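Local coordinates for protein carbohydrate oxidase (Microdochium nivale, PDB 3RJA) that oxidises the C1 hydroxyl of mono-, oligo- and polysaccharides to lactones with its FAD cofactor, reducing molecular oxygen to hydrogen peroxide, at residues 212-220 with 270-281; 233-243 with 359-367. All blocks are in the same frame, centred on the assembly; numbering follows the deposited sequence.

Contact 1 of 2, residues 212-220 with 270-281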
loop_
_atom_site.group_PDB
_atom_site.type_symbol
_atom_site.label_atom_id
_atom_site.label_comp_id
_atom_site.label_asym_id
_atom_site.label_seq_id
_atom_site.Cartn_x
_atom_site.Cartn_y
_atom_site.Cartn_z
ATOM N N THR A 212 -6.404 -1.669 -22.228
ATOM C CA THR A 212 -5.254 -1.245 -22.997
ATOM C C THR A 212 -4.147 -0.710 -22.077
ATOM O O THR A 212 -4.336 0.262 -21.315
ATOM C CB THR A 212 -5.644 -0.136 -23.999
ATOM O OG1 THR A 212 -6.610 -0.645 -24.912
ATOM C CG2 THR A 212 -4.437 0.331 -24.774
ATOM N N ARG A 213 -2.991 -1.338 -22.170
ATOM C CA ARG A 213 -1.812 -0.817 -21.526
ATOM C C ARG A 213 -1.193 0.225 -22.438
ATOM O O ARG A 213 -1.059 0.005 -23.634
ATOM C CB ARG A 213 -0.794 -1.906 -21.260
ATOM C CG ARG A 213 0.557 -1.344 -20.839
ATOM C CD ARG A 213 1.417 -2.419 -20.196
ATOM N NE ARG A 213 2.626 -1.787 -19.688
ATOM C CZ ARG A 213 3.463 -2.340 -18.824
ATOM N NH1 ARG A 213 3.235 -3.554 -18.339
ATOM N NH2 ARG A 213 4.532 -1.659 -18.436
ATOM N N PHE A 214 -0.808 1.353 -21.853
ATOM C CA PHE A 214 -0.219 2.413 -22.637
ATOM C C PHE A 214 0.989 3.002 -21.942
ATOM O O PHE A 214 1.210 2.771 -20.737
ATOM C CB PHE A 214 -1.274 3.484 -22.981
ATOM C CG PHE A 214 -1.824 4.218 -21.798
ATOM C CD1 PHE A 214 -1.216 5.392 -21.350
ATOM C CD2 PHE A 214 -2.963 3.768 -21.159
ATOM C CE1 PHE A 214 -1.749 6.126 -20.286
ATOM C CE2 PHE A 214 -3.493 4.463 -20.087
ATOM C CZ PHE A 214 -2.892 5.643 -19.635
ATOM N N GLY A 215 1.774 3.754 -22.715
ATOM C CA GLY A 215 3.026 4.287 -22.234
ATOM C C GLY A 215 3.481 5.433 -23.125
ATOM O O GLY A 215 3.212 5.418 -24.336
ATOM N N VAL A 216 4.142 6.421 -22.513
ATOM C CA VAL A 216 4.705 7.567 -23.229
ATOM C C VAL A 216 6.105 7.865 -22.692
ATOM O O VAL A 216 6.259 8.183 -21.513
ATOM C CB VAL A 216 3.836 8.857 -23.055
ATOM C CG1 VAL A 216 4.467 10.023 -23.813
ATOM C CG2 VAL A 216 2.382 8.612 -23.515
ATOM N N THR A 217 7.117 7.749 -23.548
ATOM C CA THR A 217 8.460 8.196 -23.208
ATOM C C THR A 217 8.474 9.722 -23.296
ATOM O O THR A 217 8.285 10.280 -24.374
ATOM C CB THR A 217 9.475 7.597 -24.197
ATOM O OG1 THR A 217 9.201 6.202 -24.364
ATOM C CG2 THR A 217 10.907 7.771 -23.707
ATOM N N LEU A 218 8.669 10.402 -22.170
ATOM C CA LEU A 218 8.409 11.833 -22.106
ATOM C C LEU A 218 9.495 12.660 -22.770
ATOM O O LEU A 218 9.208 13.710 -23.335
ATOM C CB LEU A 218 8.195 12.304 -20.662
ATOM C CG LEU A 218 6.913 11.726 -20.048
ATOM C CD1 LEU A 218 6.923 11.841 -18.518
ATOM C CD2 LEU A 218 5.694 12.437 -20.676
ATOM N N ASN A 219 10.727 12.164 -22.691
ATOM C CA ASN A 219 11.928 12.897 -23.088
ATOM C C ASN A 219 12.088 14.312 -22.510
ATOM O O ASN A 219 12.398 15.238 -23.250
ATOM C CB ASN A 219 12.094 12.880 -24.611
ATOM C CG ASN A 219 12.264 11.479 -25.141
ATOM O OD1 ASN A 219 13.108 10.732 -24.655
ATOM N ND2 ASN A 219 11.452 11.100 -26.110
ATOM N N TRP A 220 11.882 14.463 -21.192
ATOM C CA TRP A 220 12.174 15.720 -20.501
ATOM C C TRP A 220 13.685 15.783 -20.200
ATOM O O TRP A 220 14.159 15.172 -19.231
ATOM C CB TRP A 220 11.346 15.852 -19.207
ATOM C CG TRP A 220 9.857 15.805 -19.403
ATOM C CD1 TRP A 220 9.174 16.040 -20.563
ATOM C CD2 TRP A 220 8.869 15.488 -18.416
ATOM N NE1 TRP A 220 7.822 15.901 -20.365
ATOM C CE2 TRP A 220 7.602 15.573 -19.049
ATOM C CE3 TRP A 220 8.926 15.165 -17.048
ATOM C CZ2 TRP A 220 6.400 15.339 -18.362
ATOM C CZ3 TRP A 220 7.740 14.933 -16.368
ATOM C CH2 TRP A 220 6.487 15.011 -17.030
ATOM N N TRP A 270 -8.485 4.832 -26.003
ATOM C CA TRP A 270 -7.424 5.388 -25.159
ATOM C C TRP A 270 -6.851 6.654 -25.807
ATOM O O TRP A 270 -6.806 7.731 -25.178
ATOM C CB TRP A 270 -6.288 4.378 -24.826
ATOM C CG TRP A 270 -5.127 5.153 -24.245
ATOM C CD1 TRP A 270 -5.072 5.745 -23.009
ATOM C CD2 TRP A 270 -3.934 5.538 -24.924
ATOM N NE1 TRP A 270 -3.894 6.444 -22.859
ATOM C CE2 TRP A 270 -3.174 6.335 -24.021
ATOM C CE3 TRP A 270 -3.410 5.264 -26.200
ATOM C CZ2 TRP A 270 -1.931 6.854 -24.351
ATOM C CZ3 TRP A 270 -2.169 5.772 -26.534
ATOM C CH2 TRP A 270 -1.430 6.562 -25.612
ATOM N N ARG A 271 -6.405 6.517 -27.058
ATOM C CA ARG A 271 -5.751 7.622 -27.755
ATOM C C ARG A 271 -6.627 8.877 -27.784
ATOM O O ARG A 271 -6.163 9.971 -27.452
ATOM C CB ARG A 271 -5.293 7.216 -29.166
ATOM C CG ARG A 271 -4.531 8.302 -29.909
ATOM C CD ARG A 271 -3.250 8.642 -29.154
ATOM N NE ARG A 271 -2.373 9.607 -29.821
ATOM C CZ ARG A 271 -1.255 9.282 -30.469
ATOM N NH1 ARG A 271 -0.886 8.008 -30.587
ATOM N NH2 ARG A 271 -0.504 10.234 -31.016
ATOM N N ALA A 272 -7.897 8.713 -28.140
ATOM C CA ALA A 272 -8.828 9.828 -28.162
ATOM C C ALA A 272 -8.918 10.451 -26.764
ATOM O O ALA A 272 -8.880 11.659 -26.624
ATOM C CB ALA A 272 -10.209 9.372 -28.635
ATOM N N ALA A 273 -9.011 9.610 -25.735
ATOM C CA ALA A 273 -9.148 10.086 -24.353
ATOM C C ALA A 273 -7.888 10.804 -23.831
ATOM O O ALA A 273 -7.991 11.740 -23.040
ATOM C CB ALA A 273 -9.533 8.922 -23.427
ATOM N N PHE A 274 -6.713 10.358 -24.282
ATOM C CA PHE A 274 -5.416 10.873 -23.796
ATOM C C PHE A 274 -4.908 12.036 -24.627
ATOM O O PHE A 274 -4.017 12.763 -24.182
ATOM C CB PHE A 274 -4.338 9.759 -23.794
ATOM C CG PHE A 274 -3.415 9.819 -22.622
ATOM C CD1 PHE A 274 -3.894 9.581 -21.323
ATOM C CD2 PHE A 274 -2.080 10.168 -22.787
ATOM C CE1 PHE A 274 -3.041 9.659 -20.215
ATOM C CE2 PHE A 274 -1.199 10.240 -21.696
ATOM C CZ PHE A 274 -1.683 9.983 -20.402
ATOM N N GLN A 275 -5.490 12.227 -25.814
ATOM C CA GLN A 275 -5.021 13.264 -26.764
ATOM C C GLN A 275 -4.900 14.688 -26.183
ATOM O O GLN A 275 -3.931 15.383 -26.510
ATOM C CB GLN A 275 -5.872 13.278 -28.058
ATOM C CG GLN A 275 -5.173 13.978 -29.272
ATOM C CD GLN A 275 -3.848 13.314 -29.656
ATOM O OE1 GLN A 275 -3.784 12.101 -29.821
ATOM N NE2 GLN A 275 -2.797 14.106 -29.798
ATOM N N PRO A 276 -5.871 15.117 -25.333
ATOM C CA PRO A 276 -5.773 16.432 -24.714
ATOM C C PRO A 276 -4.483 16.619 -23.952
ATOM O O PRO A 276 -3.974 17.729 -23.925
ATOM C CB PRO A 276 -6.997 16.477 -23.768
ATOM C CG PRO A 276 -8.019 15.630 -24.477
ATOM C CD PRO A 276 -7.177 14.480 -25.025
ATOM N N LEU A 277 -3.944 15.542 -23.368
ATOM C CA LEU A 277 -2.681 15.598 -22.636
ATOM C C LEU A 277 -1.496 15.599 -23.602
ATOM O O LEU A 277 -0.568 16.422 -23.459
ATOM C CB LEU A 277 -2.542 14.427 -21.648
ATOM C CG LEU A 277 -1.222 14.397 -20.814
ATOM C CD1 LEU A 277 -0.839 15.788 -20.289
ATOM C CD2 LEU A 277 -1.318 13.393 -19.616
ATOM N N LEU A 278 -1.509 14.661 -24.555
ATOM C CA LEU A 278 -0.477 14.611 -25.609
ATOM C C LEU A 278 -0.324 15.976 -26.297
ATOM O O LEU A 278 0.800 16.406 -26.548
ATOM C CB LEU A 278 -0.769 13.494 -26.633
ATOM C CG LEU A 278 -0.953 12.074 -26.077
ATOM C CD1 LEU A 278 -1.317 11.088 -27.206
ATOM C CD2 LEU A 278 0.309 11.596 -25.353
ATOM N N ASP A 279 -1.448 16.666 -26.540
ATOM C CA ASP A 279 -1.426 18.044 -27.102
ATOM C C ASP A 279 -0.750 19.087 -26.232
ATOM O O ASP A 279 -0.305 20.112 -26.744
ATOM C CB ASP A 279 -2.835 18.559 -27.441
ATOM C CG ASP A 279 -3.507 17.742 -28.517
ATOM O OD1 ASP A 279 -2.784 17.130 -29.331
ATOM O OD2 ASP A 279 -4.757 17.674 -28.521
ATOM N N THR A 280 -0.675 18.853 -24.931
ATOM C CA THR A 280 -0.075 19.883 -24.045
ATOM C C THR A 280 1.297 19.498 -23.498
ATOM O O THR A 280 1.961 20.287 -22.846
ATOM C CB THR A 280 -1.021 20.242 -22.899
ATOM O OG1 THR A 280 -1.503 19.032 -22.288
ATOM C CG2 THR A 280 -2.200 21.010 -23.446
ATOM N N LEU A 281 1.719 18.269 -23.763
ATOM C CA LEU A 281 3.044 17.814 -23.382
ATOM C C LEU A 281 4.127 18.552 -24.169
ATOM O O LEU A 281 3.913 18.889 -25.330
ATOM C CB LEU A 281 3.165 16.294 -23.610
ATOM C CG LEU A 281 2.527 15.371 -22.542
ATOM C CD1 LEU A 281 2.750 13.938 -22.892
ATOM C CD2 LEU A 281 3.095 15.627 -21.122
#

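Contact 2 of 2, residues 233-243 with 359-367. With ZN (zinc ion), chain F.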
loop_
_atom_site.group_PDB
_atom_site.type_symbol
_atom_site.label_atom_id
_atom_site.label_comp_id
_atom_site.label_asym_id
_atom_site.label_seq_id
_atom_site.Cartn_x
_atom_site.Cartn_y
_atom_site.Cartn_z
ATOM N N VAL A 233 0.423 17.615 -16.880
ATOM C CA VAL A 233 -0.184 16.369 -16.395
ATOM C C VAL A 233 -1.138 16.692 -15.245
ATOM O O VAL A 233 -2.219 16.116 -15.175
ATOM C CB VAL A 233 0.870 15.322 -15.993
ATOM C CG1 VAL A 233 0.189 14.043 -15.412
ATOM C CG2 VAL A 233 1.784 14.975 -17.208
ATOM N N GLU A 234 -0.788 17.654 -14.384
ATOM C CA GLU A 234 -1.694 17.963 -13.281
ATOM C C GLU A 234 -3.008 18.525 -13.806
ATOM O O GLU A 234 -4.089 18.178 -13.271
ATOM C CB GLU A 234 -1.100 18.889 -12.221
ATOM C CG GLU A 234 -2.169 19.219 -11.143
ATOM C CD GLU A 234 -1.618 19.884 -9.891
ATOM O OE1 GLU A 234 -0.485 19.504 -9.467
ATOM O OE2 GLU A 234 -2.321 20.781 -9.313
ATOM N N ASP A 235 -2.923 19.355 -14.857
ATOM C CA ASP A 235 -4.120 19.947 -15.470
ATOM C C ASP A 235 -5.055 18.863 -15.975
ATOM O O ASP A 235 -6.271 18.887 -15.715
ATOM C CB ASP A 235 -3.768 20.872 -16.671
ATOM C CG ASP A 235 -3.070 22.156 -16.250
ATOM O OD1 ASP A 235 -3.208 22.570 -15.084
ATOM O OD2 ASP A 235 -2.387 22.767 -17.104
ATOM N N TYR A 236 -4.482 17.948 -16.752
ATOM C CA TYR A 236 -5.244 16.867 -17.352
ATOM C C TYR A 236 -5.849 16.012 -16.226
ATOM O O TYR A 236 -7.035 15.652 -16.261
ATOM C CB TYR A 236 -4.334 16.044 -18.277
ATOM C CG TYR A 236 -5.014 14.841 -18.891
ATOM C CD1 TYR A 236 -5.883 14.975 -19.997
ATOM C CD2 TYR A 236 -4.764 13.557 -18.402
ATOM C CE1 TYR A 236 -6.502 13.845 -20.574
ATOM C CE2 TYR A 236 -5.351 12.431 -18.985
ATOM C CZ TYR A 236 -6.219 12.575 -20.064
ATOM O OH TYR A 236 -6.824 11.451 -20.595
ATOM N N ALA A 237 -5.041 15.721 -15.209
ATOM C CA ALA A 237 -5.513 14.927 -14.070
ATOM C C ALA A 237 -6.694 15.638 -13.383
ATOM O O ALA A 237 -7.762 15.040 -13.162
ATOM C CB ALA A 237 -4.362 14.682 -13.076
ATOM N N ARG A 238 -6.520 16.923 -13.076
ATOM C CA ARG A 238 -7.506 17.600 -12.245
ATOM C C ARG A 238 -8.833 17.762 -12.973
ATOM O O ARG A 238 -9.887 17.469 -12.417
ATOM C CB ARG A 238 -6.984 18.952 -11.760
ATOM C CG ARG A 238 -7.947 19.678 -10.838
ATOM C CD ARG A 238 -7.331 20.955 -10.299
ATOM N NE ARG A 238 -6.032 20.775 -9.638
ATOM C CZ ARG A 238 -5.865 20.198 -8.438
ATOM N NH1 ARG A 238 -6.900 19.701 -7.774
ATOM N NH2 ARG A 238 -4.661 20.113 -7.897
ATOM N N TRP A 239 -8.771 18.154 -14.238
ATOM C CA TRP A 239 -9.967 18.611 -14.940
ATOM C C TRP A 239 -10.519 17.787 -16.096
ATOM O O TRP A 239 -11.657 18.014 -16.492
ATOM C CB TRP A 239 -9.720 20.037 -15.433
ATOM C CG TRP A 239 -9.628 21.054 -14.312
ATOM C CD1 TRP A 239 -10.602 21.360 -13.383
ATOM C CD2 TRP A 239 -8.518 21.922 -14.036
ATOM N NE1 TRP A 239 -10.154 22.380 -12.544
ATOM C CE2 TRP A 239 -8.881 22.738 -12.930
ATOM C CE3 TRP A 239 -7.249 22.097 -14.627
ATOM C CZ2 TRP A 239 -8.008 23.705 -12.389
ATOM C CZ3 TRP A 239 -6.381 23.069 -14.094
ATOM C CH2 TRP A 239 -6.772 23.860 -12.981
ATOM N N VAL A 240 -9.722 16.864 -16.653
ATOM C CA VAL A 240 -10.044 16.232 -17.936
ATOM C C VAL A 240 -10.070 14.705 -17.904
ATOM O O VAL A 240 -10.994 14.090 -18.455
ATOM C CB VAL A 240 -9.039 16.673 -19.053
ATOM C CG1 VAL A 240 -9.462 16.115 -20.453
ATOM C CG2 VAL A 240 -8.913 18.210 -19.106
ATOM N N ALA A 241 -9.030 14.093 -17.318
ATOM C CA ALA A 241 -8.860 12.635 -17.347
ATOM C C ALA A 241 -10.170 11.856 -17.067
ATOM O O ALA A 241 -10.739 11.933 -15.962
ATOM C CB ALA A 241 -7.741 12.192 -16.375
ATOM N N PRO A 242 -10.675 11.121 -18.080
ATOM C CA PRO A 242 -11.868 10.322 -17.851
ATOM C C PRO A 242 -11.596 9.259 -16.790
ATOM O O PRO A 242 -10.449 8.924 -16.527
ATOM C CB PRO A 242 -12.128 9.678 -19.219
ATOM C CG PRO A 242 -11.508 10.655 -20.187
ATOM C CD PRO A 242 -10.258 11.089 -19.487
ATOM N N ARG A 243 -12.665 8.781 -16.180
ATOM C CA ARG A 243 -12.645 7.668 -15.235
ATOM C C ARG A 243 -11.820 6.481 -15.730
ATOM O O ARG A 243 -11.024 5.931 -14.974
ATOM C CB ARG A 243 -14.089 7.213 -15.002
ATOM C CG ARG A 243 -14.263 6.307 -13.820
ATOM C CD ARG A 243 -15.706 5.771 -13.744
ATOM N NE ARG A 243 -15.789 4.768 -12.694
ATOM C CZ ARG A 243 -16.699 3.803 -12.624
ATOM N NH1 ARG A 243 -17.637 3.677 -13.568
ATOM N NH2 ARG A 243 -16.660 2.947 -11.607
ATOM N N VAL A 359 -1.532 9.448 -10.341
ATOM C CA VAL A 359 -2.744 10.244 -10.458
ATOM C C VAL A 359 -3.849 9.616 -9.589
ATOM O O VAL A 359 -4.600 8.718 -10.013
ATOM C CB VAL A 359 -3.115 10.444 -11.943
ATOM C CG1 VAL A 359 -4.469 11.110 -12.101
ATOM C CG2 VAL A 359 -2.011 11.280 -12.645
ATOM N N HIS A 360 -3.946 10.128 -8.372
ATOM C CA HIS A 360 -4.731 9.546 -7.270
ATOM C C HIS A 360 -6.098 10.212 -7.221
ATOM O O HIS A 360 -7.120 9.545 -7.207
ATOM C CB HIS A 360 -3.905 9.760 -5.972
ATOM C CG HIS A 360 -4.591 9.396 -4.687
ATOM N ND1 HIS A 360 -5.356 10.296 -3.967
ATOM C CD2 HIS A 360 -4.532 8.274 -3.934
ATOM C CE1 HIS A 360 -5.793 9.723 -2.859
ATOM N NE2 HIS A 360 -5.288 8.504 -2.801
ATOM N N GLY A 361 -6.117 11.543 -7.235
ATOM C CA GLY A 361 -7.358 12.286 -7.215
ATOM C C GLY A 361 -7.701 12.860 -8.578
ATOM O O GLY A 361 -7.279 12.320 -9.621
ATOM N N GLY A 362 -8.462 13.959 -8.578
ATOM C CA GLY A 362 -8.905 14.557 -9.823
ATOM C C GLY A 362 -10.396 14.345 -10.004
ATOM O O GLY A 362 -10.986 13.431 -9.413
ATOM N N LYS A 363 -11.000 15.182 -10.841
ATOM C CA LYS A 363 -12.455 15.216 -11.018
ATOM C C LYS A 363 -13.097 13.831 -11.260
ATOM O O LYS A 363 -14.115 13.493 -10.639
ATOM C CB LYS A 363 -12.825 16.173 -12.164
ATOM C CG LYS A 363 -14.294 16.534 -12.206
ATOM C CD LYS A 363 -14.873 16.368 -13.599
ATOM C CE LYS A 363 -15.091 17.693 -14.293
ATOM N NZ LYS A 363 -16.007 17.517 -15.458
ATOM N N ASN A 364 -12.532 13.045 -12.171
ATOM C CA ASN A 364 -13.162 11.765 -12.520
ATOM C C ASN A 364 -12.535 10.539 -11.834
ATOM O O ASN A 364 -12.822 9.375 -12.191
ATOM C CB ASN A 364 -13.226 11.619 -14.046
ATOM C CG ASN A 364 -13.916 12.822 -14.705
ATOM O OD1 ASN A 364 -15.067 13.092 -14.417
ATOM N ND2 ASN A 364 -13.190 13.564 -15.534
ATOM N N SER A 365 -11.686 10.789 -10.836
ATOM C CA SER A 365 -11.061 9.684 -10.128
ATOM C C SER A 365 -12.073 9.048 -9.190
ATOM O O SER A 365 -12.648 9.723 -8.315
ATOM C CB SER A 365 -9.814 10.118 -9.363
ATOM O OG SER A 365 -9.343 9.038 -8.551
ATOM N N GLN A 366 -12.287 7.745 -9.351
ATOM C CA GLN A 366 -13.161 7.013 -8.429
ATOM C C GLN A 366 -12.680 7.048 -6.941
ATOM O O GLN A 366 -13.484 6.964 -6.007
ATOM C CB GLN A 366 -13.328 5.574 -8.937
ATOM C CG GLN A 366 -14.515 4.825 -8.403
ATOM C CD GLN A 366 -15.887 5.479 -8.620
ATOM O OE1 GLN A 366 -16.767 5.247 -7.817
ATOM N NE2 GLN A 366 -16.077 6.268 -9.677
ATOM N N VAL A 367 -11.379 7.193 -6.725
ATOM C CA VAL A 367 -10.851 7.267 -5.361
ATOM C C VAL A 367 -11.494 8.435 -4.577
ATOM O O VAL A 367 -11.762 8.316 -3.365
ATOM C CB VAL A 367 -9.291 7.473 -5.348
ATOM C CG1 VAL A 367 -8.790 7.796 -3.906
ATOM C CG2 VAL A 367 -8.582 6.267 -5.950
HETATM ZN ZN ZN F . -1.713 24.550 -16.507
HETATM O O HOH W 1 -7.581 12.319 -12.400
HETATM O O HOH W 2 -10.324 13.558 -13.797
HETATM O O HOH W 3 -14.364 15.848 -16.864
#

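Contact 1 of 2, residues 212-220 with 270-281
Phe214, Trp270 and Phe274 form an aromatic cluster at one end of the interface. With its CG between the backbone N and the carbonyl carbon (chi1 65°), Phe214 lays its ring face to face on the pyrrole part of the Trp270 indole, centroids 3.7 Å apart and planes inclined by 24°, and Trp270 NE1 sits over the middle of the phenyl ring. CB of Phe214 makes a separate CH-pi contact over the six-membered ring of Trp270. Phe274 meets the same phenyl differently: the edge of Phe214 points at its face, CE1 of Phe214 lying 3.8 Å from CE1 of Phe274. With an alanine in place of Phe214, the five-membered ring of Trp270 would probably lose its stacking partner and a gap would open beside Phe274.

Aliphatic contacts continue the interface. Val216 CG2 reaches Leu278 CD2 at 4.1 Å, and Leu281 sets CD1 4.0 Å from Leu218 CD2 while its CD2 approaches the rim of Trp220, near the ring plane.

The axes of 212-217 and 270-278 approach to 11.0 Å and cross at -28°, the near-parallel alignment of a helix packed over a beta-sheet. Here helix 267-278 covers strand 211-217 of the large antiparallel sheet through this cluster.

Contact 2 of 2, residues 233-243 with 359-367
The carbonyl oxygen of Ala237, near the end of its helix, is approached by two waters and by Gly362 CA. One water lies 2.8 Å from both Ala237 O and Gly361 O; the second lies near Ala237 O and Ala241 O and accepts from Asn364 N at 2.8 Å. Gly362 CA makes a CA-H...O contact with Ala237 O, and any side chain on this glycine would collide with that oxygen. One residue further, Lys363 N donates to Arg238 O at 3.0 Å.

With CG anti to its carbonyl carbon (chi1 -54°), Asn364 swings its amide toward the chain leaving the helix, where ND2 donates to Ala241 O at 3.0 Å from above the carbonyl plane, and a third water receives both this ND2 and Lys363 NZ. Farther out, the Arg243 guanidinium and the Gln366 amide cross obliquely, their planes 54° apart, without bonding. On the buried side Ala237 CB packs 3.7 Å from Val359 CG1.

The type I turn from Gly362 to Ser365, in the loop after strand 352-359, thus packs on the exit of helix 223-239. Phe247 of strand 245-251 lies against Val233 and Val359, while helix 150-153 brings His151 to Val359 and His153 to Arg243.

Contacts 1 and 2, centred 14 Å apart, adjoin where helices 267-278 and 223-239 pack together. Tyr236 joins them: its OH lies 2.7 Å from Ala273 O, a probable hydrogen bond, and its CD2 is 3.7 Å from Leu277 CD2. Strand 211-217 leads into helix 223-239, and both contacts involve the eight-stranded sheet, through strand 211-217 in one and the end of strand 352-359 in the other. Contact 2 is the nearer to the catalytic centre, the side chain of Val359 lying about 13 Å from both the FAD and the substrate analogue bound beside the FAD. Asp235 in 233-243 shares a zinc ion with Glu231; the Leu281 side chain of contact 1 is about 11 Å from the same ion.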